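Local structure of iron uptake protein A2 (Synechocystis sp., 2VOZ) at residues 131-137 and 244-250; 156-162 and 216-221; 209-213 and 241-245. The protein binds ferric iron in the periplasm and is probably a substrate-binding subunit of an ABC transporter that imports Fe(3+). All coordinates share one frame; numbering follows the deposited sequence. Where two conformers were deposited one is given.

Contact 1 (131-137 and 244-250). With SO4 (sulfate ion), chain E.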
ATOM      1  N   ARG B 131      28.969  -1.084   5.864  1.00  8.86           N
ATOM      2  CA  ARG B 131      28.695  -1.014   7.290  1.00  9.10           C
ATOM      3  C   ARG B 131      29.657   0.078   7.797  1.00  9.89           C
ATOM      4  O   ARG B 131      30.875  -0.091   7.809  1.00 11.30           O
ATOM      5  CB  ARG B 131      28.881  -2.379   7.997  1.00  8.32           C
ATOM      6  CG  ARG B 131      28.267  -2.375   9.428  1.00  9.16           C
ATOM      7  CD  ARG B 131      27.740  -3.761   9.754  1.00  8.53           C
ATOM      8  NE  ARG B 131      27.001  -3.800  11.013  1.00  9.45           N
ATOM      9  CZ  ARG B 131      25.748  -3.350  11.176  1.00  9.53           C
ATOM     10  NH1 ARG B 131      25.080  -2.804  10.162  1.00  5.69           N
ATOM     11  NH2 ARG B 131      25.151  -3.456  12.363  1.00 10.10           N
ATOM     12  N   VAL B 132      29.085   1.222   8.140  1.00  8.53           N
ATOM     13  CA  VAL B 132      29.881   2.411   8.369  1.00  9.00           C
ATOM     14  C   VAL B 132      29.806   2.838   9.830  1.00  9.20           C
ATOM     15  O   VAL B 132      29.155   2.191  10.642  1.00  8.79           O
ATOM     16  CB  VAL B 132      29.409   3.576   7.469  1.00  9.75           C
ATOM     17  CG1 VAL B 132      29.659   3.261   5.975  1.00 11.56           C
ATOM     18  CG2 VAL B 132      27.916   3.964   7.735  1.00  8.49           C
ATOM     19  N   LEU B 133      30.473   3.948  10.146  1.00  8.50           N
ATOM     20  CA  LEU B 133      30.364   4.527  11.468  1.00  9.11           C
ATOM     21  C   LEU B 133      29.518   5.771  11.402  1.00  9.94           C
ATOM     22  O   LEU B 133      29.512   6.491  10.371  1.00 11.47           O
ATOM     23  CB  LEU B 133      31.738   4.910  11.991  1.00  9.03           C
ATOM     24  CG  LEU B 133      32.805   3.815  11.975  1.00  9.70           C
ATOM     25  CD1 LEU B 133      34.070   4.238  12.754  1.00 10.79           C
ATOM     26  CD2 LEU B 133      32.254   2.528  12.551  1.00 10.35           C
ATOM     27  N   TYR B 134      28.786   5.996  12.485  1.00  8.52           N
ATOM     28  CA  TYR B 134      28.021   7.217  12.680  1.00  8.43           C
ATOM     29  C   TYR B 134      28.554   7.877  13.931  1.00  8.14           C
ATOM     30  O   TYR B 134      28.926   7.203  14.895  1.00  9.34           O
ATOM     31  CB  TYR B 134      26.532   6.905  12.825  1.00  8.97           C
ATOM     32  CG  TYR B 134      25.998   6.399  11.512  1.00  9.36           C
ATOM     33  CD1 TYR B 134      25.830   5.041  11.285  1.00  7.76           C
ATOM     34  CD2 TYR B 134      25.759   7.277  10.466  1.00 10.42           C
ATOM     35  CE1 TYR B 134      25.347   4.559  10.063  1.00  9.41           C
ATOM     36  CE2 TYR B 134      25.287   6.819   9.243  1.00  8.59           C
ATOM     37  CZ  TYR B 134      25.089   5.457   9.051  1.00 11.02           C
ATOM     38  OH  TYR B 134      24.614   5.032   7.833  1.00 10.61           O
ATOM     39  N   TYR B 135      28.599   9.197  13.934  1.00  8.99           N
ATOM     40  CA  TYR B 135      29.169   9.866  15.115  1.00  8.73           C
ATOM     41  C   TYR B 135      28.452  11.147  15.437  1.00  9.16           C
ATOM     42  O   TYR B 135      27.918  11.822  14.547  1.00  9.67           O
ATOM     43  CB  TYR B 135      30.678  10.120  14.942  1.00  9.15           C
ATOM     44  CG  TYR B 135      31.023  11.139  13.858  1.00  9.63           C
ATOM     45  CD1 TYR B 135      31.267  10.723  12.531  1.00 10.00           C
ATOM     46  CD2 TYR B 135      31.076  12.529  14.167  1.00  8.24           C
ATOM     47  CE1 TYR B 135      31.594  11.640  11.519  1.00 11.46           C
ATOM     48  CE2 TYR B 135      31.428  13.444  13.168  1.00 10.18           C
ATOM     49  CZ  TYR B 135      31.660  13.000  11.860  1.00 12.71           C
ATOM     50  OH  TYR B 135      31.943  13.935  10.871  1.00 15.23           O
ATOM     51  N   SER B 136      28.463  11.480  16.724  1.00  9.16           N
ATOM     52  CA  SER B 136      27.887  12.713  17.225  1.00 10.05           C
ATOM     53  C   SER B 136      28.707  13.896  16.707  1.00 10.02           C
ATOM     54  O   SER B 136      29.884  14.015  17.014  1.00 10.08           O
ATOM     55  CB  SER B 136      27.978  12.718  18.766  1.00  9.48           C
ATOM     56  OG  SER B 136      27.555  13.965  19.292  1.00 10.48           O
ATOM     57  N   ARG B 137      28.066  14.792  15.988  1.00 11.41           N
ATOM     58  CA  ARG B 137      28.761  15.965  15.442  1.00 13.79           C
ATOM     59  C   ARG B 137      29.285  16.843  16.586  1.00 14.68           C
ATOM     60  O   ARG B 137      30.392  17.364  16.496  1.00 17.20           O
ATOM     61  CB  ARG B 137      27.822  16.735  14.549  1.00 13.38           C
ATOM     62  CG  ARG B 137      27.584  16.001  13.267  1.00 16.09           C
ATOM     63  CD  ARG B 137      26.659  16.745  12.285  1.00 19.68           C
ATOM     64  NE  ARG B 137      27.151  18.080  11.954  1.00 21.56           N
ATOM     65  CZ  ARG B 137      28.158  18.351  11.121  1.00 26.97           C
ATOM     66  NH1 ARG B 137      28.844  17.370  10.524  1.00 28.40           N
ATOM     67  NH2 ARG B 137      28.499  19.625  10.896  1.00 26.41           N
ATOM     68  N   LYS B 244      22.444  16.090  13.718  1.00 10.85           N
ATOM     69  CA  LYS B 244      23.194  15.811  14.944  1.00 11.18           C
ATOM     70  C   LYS B 244      24.242  14.725  14.787  1.00 11.59           C
ATOM     71  O   LYS B 244      25.164  14.612  15.596  1.00 11.46           O
ATOM     72  CB  LYS B 244      22.246  15.454  16.079  1.00 11.27           C
ATOM     73  CG  LYS B 244      21.515  16.690  16.605  1.00 14.97           C
ATOM     74  CD  LYS B 244      20.645  16.351  17.799  1.00 18.72           C
ATOM     75  CE  LYS B 244      20.021  17.629  18.362  1.00 21.43           C
ATOM     76  NZ  LYS B 244      21.092  18.418  19.039  1.00 22.46           N
ATOM     77  N   VAL B 245      24.087  13.933  13.739  1.00  9.85           N
ATOM     78  CA  VAL B 245      24.912  12.723  13.544  1.00  9.28           C
ATOM     79  C   VAL B 245      25.452  12.744  12.133  1.00  9.76           C
ATOM     80  O   VAL B 245      24.717  13.121  11.214  1.00 11.06           O
ATOM     81  CB  VAL B 245      24.028  11.451  13.753  1.00  9.24           C
ATOM     82  CG1 VAL B 245      24.864  10.188  13.506  1.00  9.61           C
ATOM     83  CG2 VAL B 245      23.390  11.443  15.161  1.00 11.49           C
ATOM     84  N   SER B 246      26.736  12.388  11.933  1.00  9.36           N
ATOM     85  CA  SER B 246      27.299  12.301  10.577  1.00  9.83           C
ATOM     86  C   SER B 246      27.746  10.881  10.263  1.00 10.49           C
ATOM     87  O   SER B 246      27.987  10.084  11.162  1.00 10.09           O
ATOM     88  CB  SER B 246      28.470  13.263  10.373  1.00 11.43           C
ATOM     89  OG  SER B 246      27.999  14.626  10.305  1.00 15.25           O
ATOM     90  N   LEU B 247      27.864  10.597   8.970  1.00 10.37           N
ATOM     91  CA  LEU B 247      28.296   9.283   8.483  1.00 10.27           C
ATOM     92  C   LEU B 247      29.812   9.365   8.237  1.00 10.60           C
ATOM     93  O   LEU B 247      30.296  10.310   7.621  1.00 11.09           O
ATOM     94  CB  LEU B 247      27.554   8.968   7.173  1.00 10.27           C
ATOM     95  CG  LEU B 247      27.833   7.634   6.465  1.00 10.75           C
ATOM     96  CD1 LEU B 247      26.616   7.315   5.612  1.00 12.20           C
ATOM     97  CD2 LEU B 247      29.058   7.698   5.569  1.00 10.19           C
ATOM     98  N   PHE B 248      30.550   8.364   8.702  1.00 10.51           N
ATOM     99  CA  PHE B 248      31.986   8.277   8.471  1.00 10.86           C
ATOM    100  C   PHE B 248      32.305   6.915   7.858  1.00 10.66           C
ATOM    101  O   PHE B 248      31.944   5.887   8.461  1.00  9.85           O
ATOM    102  CB  PHE B 248      32.721   8.419   9.821  1.00 11.40           C
ATOM    103  CG  PHE B 248      34.215   8.254   9.722  1.00 12.24           C
ATOM    104  CD1 PHE B 248      35.030   9.360   9.360  1.00 14.43           C
ATOM    105  CD2 PHE B 248      34.814   7.025   9.994  1.00 12.93           C
ATOM    106  CE1 PHE B 248      36.433   9.205   9.266  1.00 14.17           C
ATOM    107  CE2 PHE B 248      36.217   6.853   9.888  1.00 12.02           C
ATOM    108  CZ  PHE B 248      37.020   7.947   9.532  1.00 14.48           C
ATOM    109  N   PHE B 249      32.981   6.908   6.707  1.00  9.79           N
ATOM    110  CA  PHE B 249      33.464   5.673   6.113  1.00 10.44           C
ATOM    111  C   PHE B 249      34.766   5.240   6.783  1.00 10.63           C
ATOM    112  O   PHE B 249      35.784   5.932   6.649  1.00 11.15           O
ATOM    113  CB  PHE B 249      33.712   5.792   4.602  1.00 10.51           C
ATOM    114  CG  PHE B 249      32.462   5.905   3.769  1.00 10.37           C
ATOM    115  CD1 PHE B 249      31.684   4.782   3.474  1.00 12.51           C
ATOM    116  CD2 PHE B 249      32.079   7.141   3.240  1.00 15.53           C
ATOM    117  CE1 PHE B 249      30.527   4.891   2.692  1.00 14.24           C
ATOM    118  CE2 PHE B 249      30.931   7.248   2.459  1.00 15.67           C
ATOM    119  CZ  PHE B 249      30.144   6.123   2.198  1.00 14.35           C
ATOM    120  N   PRO B 250      34.738   4.106   7.495  1.00  9.85           N
ATOM    121  CA  PRO B 250      35.959   3.607   8.101  1.00  9.69           C
ATOM    122  C   PRO B 250      36.872   2.821   7.155  1.00  9.51           C
ATOM    123  O   PRO B 250      36.447   2.336   6.101  1.00 10.36           O
ATOM    124  CB  PRO B 250      35.430   2.653   9.168  1.00  8.78           C
ATOM    125  CG  PRO B 250      34.228   2.058   8.476  1.00  7.62           C
ATOM    126  CD  PRO B 250      33.586   3.245   7.832  1.00 10.32           C
TER
HETATM  127  S   SO4 E1347      27.384  13.859   6.486  1.00 32.28           S
HETATM  128  O1  SO4 E1347      27.140  12.551   7.102  1.00 25.74           O
HETATM  129  O2  SO4 E1347      27.328  14.964   7.481  1.00 25.24           O
HETATM  130  O3  SO4 E1347      28.711  13.882   5.840  1.00 32.03           O
HETATM  131  O4  SO4 E1347      26.368  14.116   5.452  1.00 31.17           O
HETATM  132  O   HOH W   1      24.911  14.061  18.704  1.00 19.04           O
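Ser-246 lies against the phenol ring of Tyr-135, with its CB over one face and 3.5 Å from Tyr-135 CZ, a CH-pi contact. The ring reaches it because Tyr-135 CG stands between its backbone N and carbonyl carbon (chi1 67°), which folds the phenol across to the next strand. At the edge of the same ring, near its plane, comes CB of Phe-248, while the phenyl group runs alongside Leu-133, from CD2 to Leu-133 CD1 at 4.0 Å. A serine suits position 246: its small CB fits under an aromatic ring and its hydroxyl still serves polar partners.

The backbones form an antiparallel ladder, hydrogen-bonded at Leu-133/Phe-248 and Tyr-135/Ser-246, that joins strand 245-248 to strand 124-136 in the mixed sheet of the periplasmic binding protein fold. The shortest rung, from Phe-248 N to Leu-133 O, is 2.7 Å; beyond the paired strands Arg-137 N bonds to Lys-244 O. On the other face of the sheet Tyr-134 packs against Val-245 and Leu-247, its CE2 3.7 Å from Leu-247 CB, and its side chain is about 5 Å from that of Tyr-226 of the iron site.

Arg-137 bends at chi3 (57°), and its NH1 donates to Ser-246 OG at 2.9 Å, close to the guanidinium plane. That OG in turn donates to sulfate O2, and Leu-247 N meets sulfate O1 at 2.8 Å almost straight (176°). The sulfate probably came from the crystallisation liquor, but its position suggests that this strand edge, with Leu-247 N-H and the Ser-246 hydroxyl, can hold an anion.

Contact 2 (156-162 and 216-221)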
ATOM      1  N   TRP B 156      37.177   4.927  23.861  1.00 12.57           N
ATOM      2  CA  TRP B 156      35.740   4.809  23.482  1.00 11.83           C
ATOM      3  C   TRP B 156      34.875   4.177  24.570  1.00 12.60           C
ATOM      4  O   TRP B 156      33.696   3.841  24.337  1.00 11.82           O
ATOM      5  CB  TRP B 156      35.592   4.043  22.155  1.00 12.89           C
ATOM      6  CG  TRP B 156      36.340   4.719  21.064  1.00 11.53           C
ATOM      7  CD1 TRP B 156      37.497   4.313  20.470  1.00 13.44           C
ATOM      8  CD2 TRP B 156      36.033   6.005  20.526  1.00 14.50           C
ATOM      9  NE1 TRP B 156      37.903   5.256  19.536  1.00 13.84           N
ATOM     10  CE2 TRP B 156      37.019   6.303  19.557  1.00 15.08           C
ATOM     11  CE3 TRP B 156      34.996   6.912  20.739  1.00 12.57           C
ATOM     12  CZ2 TRP B 156      36.999   7.494  18.804  1.00 14.32           C
ATOM     13  CZ3 TRP B 156      34.980   8.100  20.003  1.00 15.36           C
ATOM     14  CH2 TRP B 156      35.977   8.374  19.051  1.00 14.57           C
ATOM     15  N   ARG B 157      35.445   4.023  25.772  1.00 11.69           N
ATOM     16  CA  ARG B 157      34.685   3.445  26.870  1.00 12.66           C
ATOM     17  C   ARG B 157      33.353   4.177  27.088  1.00 12.09           C
ATOM     18  O   ARG B 157      33.338   5.406  27.156  1.00 11.18           O
ATOM     19  CB  ARG B 157      35.539   3.456  28.151  1.00 13.46           C
ATOM     20  CG  ARG B 157      34.800   3.020  29.376  1.00 18.79           C
ATOM     21  CD  ARG B 157      34.739   1.539  29.419  1.00 22.80           C
ATOM     22  NE  ARG B 157      34.737   1.082  30.808  1.00 28.33           N
ATOM     23  N   GLY B 158      32.252   3.413  27.162  1.00 10.69           N
ATOM     24  CA  GLY B 158      30.898   3.952  27.373  1.00 11.04           C
ATOM     25  C   GLY B 158      30.332   4.694  26.172  1.00 11.42           C
ATOM     26  O   GLY B 158      29.306   5.356  26.294  1.00 12.88           O
ATOM     27  N   LYS B 159      30.956   4.555  25.002  1.00 10.65           N
ATOM     28  CA  LYS B 159      30.543   5.374  23.856  1.00 10.58           C
ATOM     29  C   LYS B 159      29.964   4.629  22.637  1.00 10.63           C
ATOM     30  O   LYS B 159      29.353   5.265  21.770  1.00 11.55           O
ATOM     31  CB  LYS B 159      31.697   6.280  23.436  1.00 11.09           C
ATOM     32  CG  LYS B 159      31.933   7.420  24.425  1.00 13.28           C
ATOM     33  CD  LYS B 159      33.114   8.285  24.015  1.00 18.65           C
ATOM     34  CE  LYS B 159      33.215   9.463  24.973  1.00 20.69           C
ATOM     35  NZ  LYS B 159      34.291  10.435  24.611  1.00 26.01           N
ATOM     36  N   ILE B 160      30.188   3.323  22.551  1.00  9.04           N
ATOM     37  CA  ILE B 160      29.858   2.576  21.330  1.00  9.95           C
ATOM     38  C   ILE B 160      28.450   2.015  21.319  1.00  9.41           C
ATOM     39  O   ILE B 160      27.991   1.362  22.281  1.00  9.29           O
ATOM     40  CB  ILE B 160      30.881   1.443  21.102  1.00 10.21           C
ATOM     41  CG1 ILE B 160      32.332   2.011  21.046  1.00 11.52           C
ATOM     42  CG2 ILE B 160      30.515   0.621  19.840  1.00 11.51           C
ATOM     43  CD1 ILE B 160      32.648   3.033  19.921  1.00 13.23           C
ATOM     44  N   LEU B 161      27.736   2.249  20.214  1.00  8.07           N
ATOM     45  CA  LEU B 161      26.395   1.708  20.027  1.00  7.85           C
ATOM     46  C   LEU B 161      26.316   0.739  18.857  1.00  8.16           C
ATOM     47  O   LEU B 161      26.701   1.085  17.759  1.00  7.85           O
ATOM     48  CB  LEU B 161      25.437   2.838  19.720  1.00  8.28           C
ATOM     49  CG  LEU B 161      25.259   3.776  20.905  1.00  7.62           C
ATOM     50  CD1 LEU B 161      24.809   5.124  20.341  1.00  9.62           C
ATOM     51  CD2 LEU B 161      24.228   3.214  21.898  1.00 11.64           C
ATOM     52  N   VAL B 162      25.846  -0.482  19.117  1.00  8.14           N
ATOM     53  CA  VAL B 162      25.622  -1.452  18.044  0.50  7.81           C
ATOM     54  C   VAL B 162      24.473  -2.369  18.421  1.00  9.33           C
ATOM     55  O   VAL B 162      24.218  -2.571  19.622  1.00  8.62           O
ATOM     56  CB  VAL B 162      26.915  -2.243  17.725  0.50  8.16           C
ATOM     57  CG1 VAL B 162      27.311  -3.135  18.911  0.50  8.82           C
ATOM     58  CG2 VAL B 162      26.755  -3.055  16.426  0.50  4.85           C
ATOM     59  N   ILE B 216      22.744   8.945  24.150  1.00 12.21           N
ATOM     60  CA  ILE B 216      23.011   7.619  24.763  1.00 11.91           C
ATOM     61  C   ILE B 216      24.436   7.128  24.516  1.00 12.37           C
ATOM     62  O   ILE B 216      25.054   6.522  25.405  1.00 12.33           O
ATOM     63  CB  ILE B 216      21.937   6.571  24.326  1.00 12.90           C
ATOM     64  CG1 ILE B 216      20.559   7.076  24.776  1.00 13.22           C
ATOM     65  CG2 ILE B 216      22.191   5.206  24.977  1.00 13.70           C
ATOM     66  CD1 ILE B 216      19.393   6.507  23.977  1.00 13.63           C
ATOM     67  N   GLY B 217      24.977   7.409  23.334  1.00 11.58           N
ATOM     68  CA  GLY B 217      26.378   7.027  23.024  1.00 11.84           C
ATOM     69  C   GLY B 217      26.870   7.987  21.969  1.00 11.36           C
ATOM     70  O   GLY B 217      26.118   8.887  21.574  1.00 13.13           O
ATOM     71  N   ASP B 218      28.098   7.802  21.462  1.00 10.28           N
ATOM     72  CA  ASP B 218      28.697   8.797  20.578  1.00  9.72           C
ATOM     73  C   ASP B 218      29.085   8.272  19.199  1.00  9.44           C
ATOM     74  O   ASP B 218      29.249   9.052  18.264  1.00  9.29           O
ATOM     75  CB  ASP B 218      29.968   9.374  21.215  1.00 10.85           C
ATOM     76  CG  ASP B 218      29.701  10.200  22.458  1.00 12.57           C
ATOM     77  OD1 ASP B 218      28.530  10.431  22.853  1.00 15.60           O
ATOM     78  OD2 ASP B 218      30.721  10.618  23.060  1.00 15.72           O
ATOM     79  N   VAL B 219      29.277   6.956  19.097  1.00  9.48           N
ATOM     80  CA  VAL B 219      29.708   6.310  17.825  1.00  9.29           C
ATOM     81  C   VAL B 219      28.901   5.034  17.647  1.00  9.49           C
ATOM     82  O   VAL B 219      28.809   4.232  18.569  1.00 10.27           O
ATOM     83  CB  VAL B 219      31.224   5.954  17.785  1.00 10.28           C
ATOM     84  CG1 VAL B 219      31.571   5.277  16.459  1.00  8.71           C
ATOM     85  CG2 VAL B 219      32.078   7.219  18.014  1.00 10.47           C
ATOM     86  N   ALA B 220      28.262   4.891  16.488  1.00  8.77           N
ATOM     87  CA  ALA B 220      27.458   3.692  16.216  1.00  9.23           C
ATOM     88  C   ALA B 220      28.019   3.007  15.000  1.00  9.39           C
ATOM     89  O   ALA B 220      28.666   3.657  14.149  1.00  9.88           O
ATOM     90  CB  ALA B 220      26.008   4.034  15.964  1.00  8.47           C
ATOM     91  N   ILE B 221      27.765   1.692  14.920  1.00  8.36           N
ATOM     92  CA  ILE B 221      28.075   0.924  13.716  1.00  9.11           C
ATOM     93  C   ILE B 221      26.738   0.551  13.096  1.00  8.02           C
ATOM     94  O   ILE B 221      25.879  -0.006  13.792  1.00  8.64           O
ATOM     95  CB  ILE B 221      28.847  -0.360  14.071  1.00  9.29           C
ATOM     96  CG1 ILE B 221      30.176   0.011  14.778  1.00 10.35           C
ATOM     97  CG2 ILE B 221      29.150  -1.179  12.793  1.00 10.92           C
ATOM     98  CD1 ILE B 221      30.991  -1.212  15.265  1.00 11.77           C
TER
HETATM   99  O   HOH W   2      33.190  11.326  22.200  1.00 23.23           O
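Lys-159 and Asp-218 open a short parallel pairing that runs on through Ile-160/Val-219 and Leu-161/Ala-220. Lys-159 O is gripped twice: Asp-218 N approaches at 2.8 Å in the carbonyl plane, on a lone pair, and Val-219 N at 3.2 Å, tilted 28° from that plane. Leu-161 then bonds in both directions, its N to Val-219 O at 2.8 Å and its O to Ile-221 N at 3.1 Å.

The charged pair is looser. The lysine chain, extended beyond CG, crosses the carboxylate so that its methylenes touch it, while NZ stays 3.9 Å from Asp-218 OD2, a long salt bridge. A water accepts from NZ and donates to OD2, closing the gap; the other oxygen, OD1, is paired with Arg-139.

Apolar contacts fill both faces. With CG1 anti to the backbone N (chi1 179°), Val-219 turns CG2, beside that N, to Trp-156 CZ3 at 3.6 Å, and Ile-160 lies beside the same valine, pointing the same way. On the opposite face Leu-161 CD1 rests 3.6 Å from Gly-217 CA. Glycine suits this place, since a CB here would run into Leu-161 CG and Lys-159 O.

Strand 219-223 is an inner strand: 160-161 lies along one side, and strand 124-136 pairs antiparallel on the other through Ser-136 and Tyr-134. Leu-161 and Ala-220 look onto Ile-212 of helix 205-213, whereas Ile-221 and Val-162 face helix 168-181 through Leu-173 and Asn-170, so helices pack on both faces of this sheet of the periplasmic binding protein fold.

Contact 3 (209-213 and 241-245)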
ATOM      1  N   ILE B 209      21.681   4.888  15.430  1.00  7.86           N
ATOM      2  CA  ILE B 209      21.931   6.259  14.921  1.00  8.13           C
ATOM      3  C   ILE B 209      21.117   7.228  15.788  1.00  8.91           C
ATOM      4  O   ILE B 209      21.640   8.260  16.243  1.00  9.69           O
ATOM      5  CB  ILE B 209      21.488   6.364  13.466  1.00  7.87           C
ATOM      6  CG1 ILE B 209      22.250   5.327  12.616  1.00  7.17           C
ATOM      7  CG2 ILE B 209      21.760   7.771  12.898  1.00  7.88           C
ATOM      8  CD1 ILE B 209      21.785   5.300  11.138  1.00 10.37           C
ATOM      9  N   ARG B 210      19.859   6.875  16.047  1.00  8.38           N
ATOM     10  CA  ARG B 210      19.021   7.747  16.880  1.00  8.56           C
ATOM     11  C   ARG B 210      19.548   7.875  18.299  1.00  8.75           C
ATOM     12  O   ARG B 210      19.408   8.940  18.922  1.00 10.62           O
ATOM     13  CB  ARG B 210      17.587   7.265  16.900  1.00  8.46           C
ATOM     14  CG  ARG B 210      16.901   7.416  15.542  1.00  8.09           C
ATOM     15  CD  ARG B 210      15.395   7.110  15.753  1.00  7.53           C
ATOM     16  NE  ARG B 210      14.702   6.946  14.488  1.00  8.79           N
ATOM     17  CZ  ARG B 210      14.221   7.959  13.759  1.00 10.60           C
ATOM     18  NH1 ARG B 210      14.371   9.229  14.174  1.00  8.01           N
ATOM     19  NH2 ARG B 210      13.594   7.702  12.601  1.00 10.63           N
ATOM     20  N   ALA B 211      20.188   6.808  18.781  1.00  9.25           N
ATOM     21  CA  ALA B 211      20.710   6.793  20.167  1.00  9.63           C
ATOM     22  C   ALA B 211      21.838   7.823  20.310  1.00  9.86           C
ATOM     23  O   ALA B 211      22.004   8.410  21.381  1.00 11.56           O
ATOM     24  CB  ALA B 211      21.180   5.382  20.560  1.00  8.24           C
ATOM     25  N   ILE B 212      22.577   8.074  19.226  1.00 10.11           N
ATOM     26  CA  ILE B 212      23.630   9.110  19.261  1.00  9.38           C
ATOM     27  C   ILE B 212      22.935  10.439  19.438  1.00 11.01           C
ATOM     28  O   ILE B 212      23.349  11.240  20.274  1.00 11.08           O
ATOM     29  CB  ILE B 212      24.459   9.123  17.984  1.00  9.91           C
ATOM     30  CG1 ILE B 212      25.180   7.770  17.824  1.00  8.12           C
ATOM     31  CG2 ILE B 212      25.517  10.273  18.022  1.00  9.68           C
ATOM     32  CD1 ILE B 212      25.952   7.664  16.461  1.00 10.92           C
ATOM     33  N   ALA B 213      21.894  10.680  18.630  1.00 10.42           N
ATOM     34  CA  ALA B 213      21.165  11.967  18.713  1.00 11.99           C
ATOM     35  C   ALA B 213      20.593  12.220  20.092  1.00 13.49           C
ATOM     36  O   ALA B 213      20.589  13.385  20.548  1.00 14.30           O
ATOM     37  CB  ALA B 213      20.061  12.060  17.630  1.00 12.08           C
ATOM     38  N   VAL B 241      17.982  14.246  13.505  1.00 10.65           N
ATOM     39  CA  VAL B 241      18.996  13.205  13.650  1.00 10.50           C
ATOM     40  C   VAL B 241      20.155  13.437  12.658  1.00 10.44           C
ATOM     41  O   VAL B 241      21.319  13.313  13.028  1.00 10.15           O
ATOM     42  CB  VAL B 241      18.396  11.807  13.422  1.00 10.82           C
ATOM     43  CG1 VAL B 241      19.487  10.726  13.492  1.00 11.54           C
ATOM     44  CG2 VAL B 241      17.270  11.520  14.445  1.00 11.38           C
ATOM     45  N   VAL B 242      19.820  13.761  11.403  1.00  9.56           N
ATOM     46  CA  VAL B 242      20.889  13.944  10.411  0.50 11.22           C
ATOM     47  C   VAL B 242      21.664  15.249  10.713  1.00 10.33           C
ATOM     48  O   VAL B 242      22.843  15.337  10.390  1.00 11.31           O
ATOM     49  CB  VAL B 242      20.417  13.823   8.962  0.50 11.00           C
ATOM     50  CG1 VAL B 242      19.784  12.448   8.732  0.50 10.98           C
ATOM     51  CG2 VAL B 242      19.450  14.938   8.605  0.50 10.42           C
ATOM     52  N   GLU B 243      21.042  16.186  11.423  1.00 11.52           N
ATOM     53  CA  GLU B 243      21.759  17.403  11.837  1.00 12.36           C
ATOM     54  C   GLU B 243      22.722  17.121  12.941  1.00 11.99           C
ATOM     55  O   GLU B 243      23.685  17.847  13.106  1.00 14.33           O
ATOM     56  CB  GLU B 243      20.781  18.490  12.274  1.00 13.33           C
ATOM     57  CG  GLU B 243      20.324  19.281  11.043  1.00 19.01           C
ATOM     58  CD  GLU B 243      18.925  19.843  11.169  1.00 26.16           C
ATOM     59  OE1 GLU B 243      18.386  19.890  12.311  1.00 31.40           O
ATOM     60  OE2 GLU B 243      18.360  20.227  10.104  1.00 30.01           O
ATOM     61  N   LYS B 244      22.444  16.090  13.718  1.00 10.85           N
ATOM     62  CA  LYS B 244      23.194  15.811  14.944  1.00 11.18           C
ATOM     63  C   LYS B 244      24.242  14.725  14.787  1.00 11.59           C
ATOM     64  O   LYS B 244      25.164  14.612  15.596  1.00 11.46           O
ATOM     65  CB  LYS B 244      22.246  15.454  16.079  1.00 11.27           C
ATOM     66  CG  LYS B 244      21.515  16.690  16.605  1.00 14.97           C
ATOM     67  CD  LYS B 244      20.645  16.351  17.799  1.00 18.72           C
ATOM     68  CE  LYS B 244      20.021  17.629  18.362  1.00 21.43           C
ATOM     69  NZ  LYS B 244      21.092  18.418  19.039  1.00 22.46           N
ATOM     70  N   VAL B 245      24.087  13.933  13.739  1.00  9.85           N
ATOM     71  CA  VAL B 245      24.912  12.723  13.544  1.00  9.28           C
ATOM     72  C   VAL B 245      25.452  12.744  12.133  1.00  9.76           C
ATOM     73  O   VAL B 245      24.717  13.121  11.214  1.00 11.06           O
ATOM     74  CB  VAL B 245      24.028  11.451  13.753  1.00  9.24           C
ATOM     75  CG1 VAL B 245      24.864  10.188  13.506  1.00  9.61           C
ATOM     76  CG2 VAL B 245      23.390  11.443  15.161  1.00 11.49           C
TER
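The flat group here, the guanidinium of Arg-210, meets Val-241 aslant, NH1 standing 3.7 Å from Val-241 CG2. Its hydrogen bonds are made elsewhere: NH2 forms a salt bridge with Asp-238 and NE one with Glu-66 of a neighbouring subunit, so arginine suits a site that must offer N-H groups to two carboxylates while one of its nitrogens also rests against a valine methyl. The contact is helix-to-helix packing within the periplasmic binding protein fold, joining the end of helix 205-213 to the end of helix 236-244 and to the first residue of the strand that follows.

The rest of the contact is van der Waals packing, mostly between apolar side chains. Ile-209 CG2 touches Val-241 CG1 at 3.8 Å, the two side chains crossing at about a right angle. Val-245, just past the helix, sets its two methyls to different tasks: with CG1 anti to the backbone N (chi1 178°), CG1 lies 4.0 Å from both Ile-209 CG2 and Ile-212 CD1, whereas CG2 nestles against Ile-212 CG2 at 3.8 Å. Trimming Val-245 to an alanine takes away both methyls and would probably open a gap against Ile-209 and Ile-212. Beta-branched residues suit such a seam because two carbons on CB are spread at a fixed angle, close to the backbone.

Ala-213 permits the closest backbone approach, its CA 5.6 Å from Val-241 CA; its single methyl sits beside Val-241, Lys-244 and Val-245. The side chain of Ile-209 is also about 4 Å from that of Tyr-226, one of the residues of the iron-binding site, so the packing borders that site. At its outer margin Lys-244 carries its aliphatic stem past the helix end, where CD stands 4.0 Å from Ala-213 O.

Overall arrangement
From the N terminus, strand 124-136 brings in the first half of contact 1, which waits until 244-250 to close a long loop. Within that loop, 156-162 begins contact 2, and helix 205-213 begins contact 3 before 216-221 returns to complete contact 2. Contact 3 closes only at 241-245, so it crosses contact 2, whereas contact 2 lies wholly inside contact 1. Contacts 1 and 3 finish together, sharing Lys-244 and Val-245 where helix 236-244 passes into its strand. Contacts 1 and 2 are joined through one sheet, strand 124-136 neighbouring 219-223; contact 3 ties helix 236-244 to helix 205-213, whose Ile-212 packs on Tyr-134 of one strand and Ala-220 of the other.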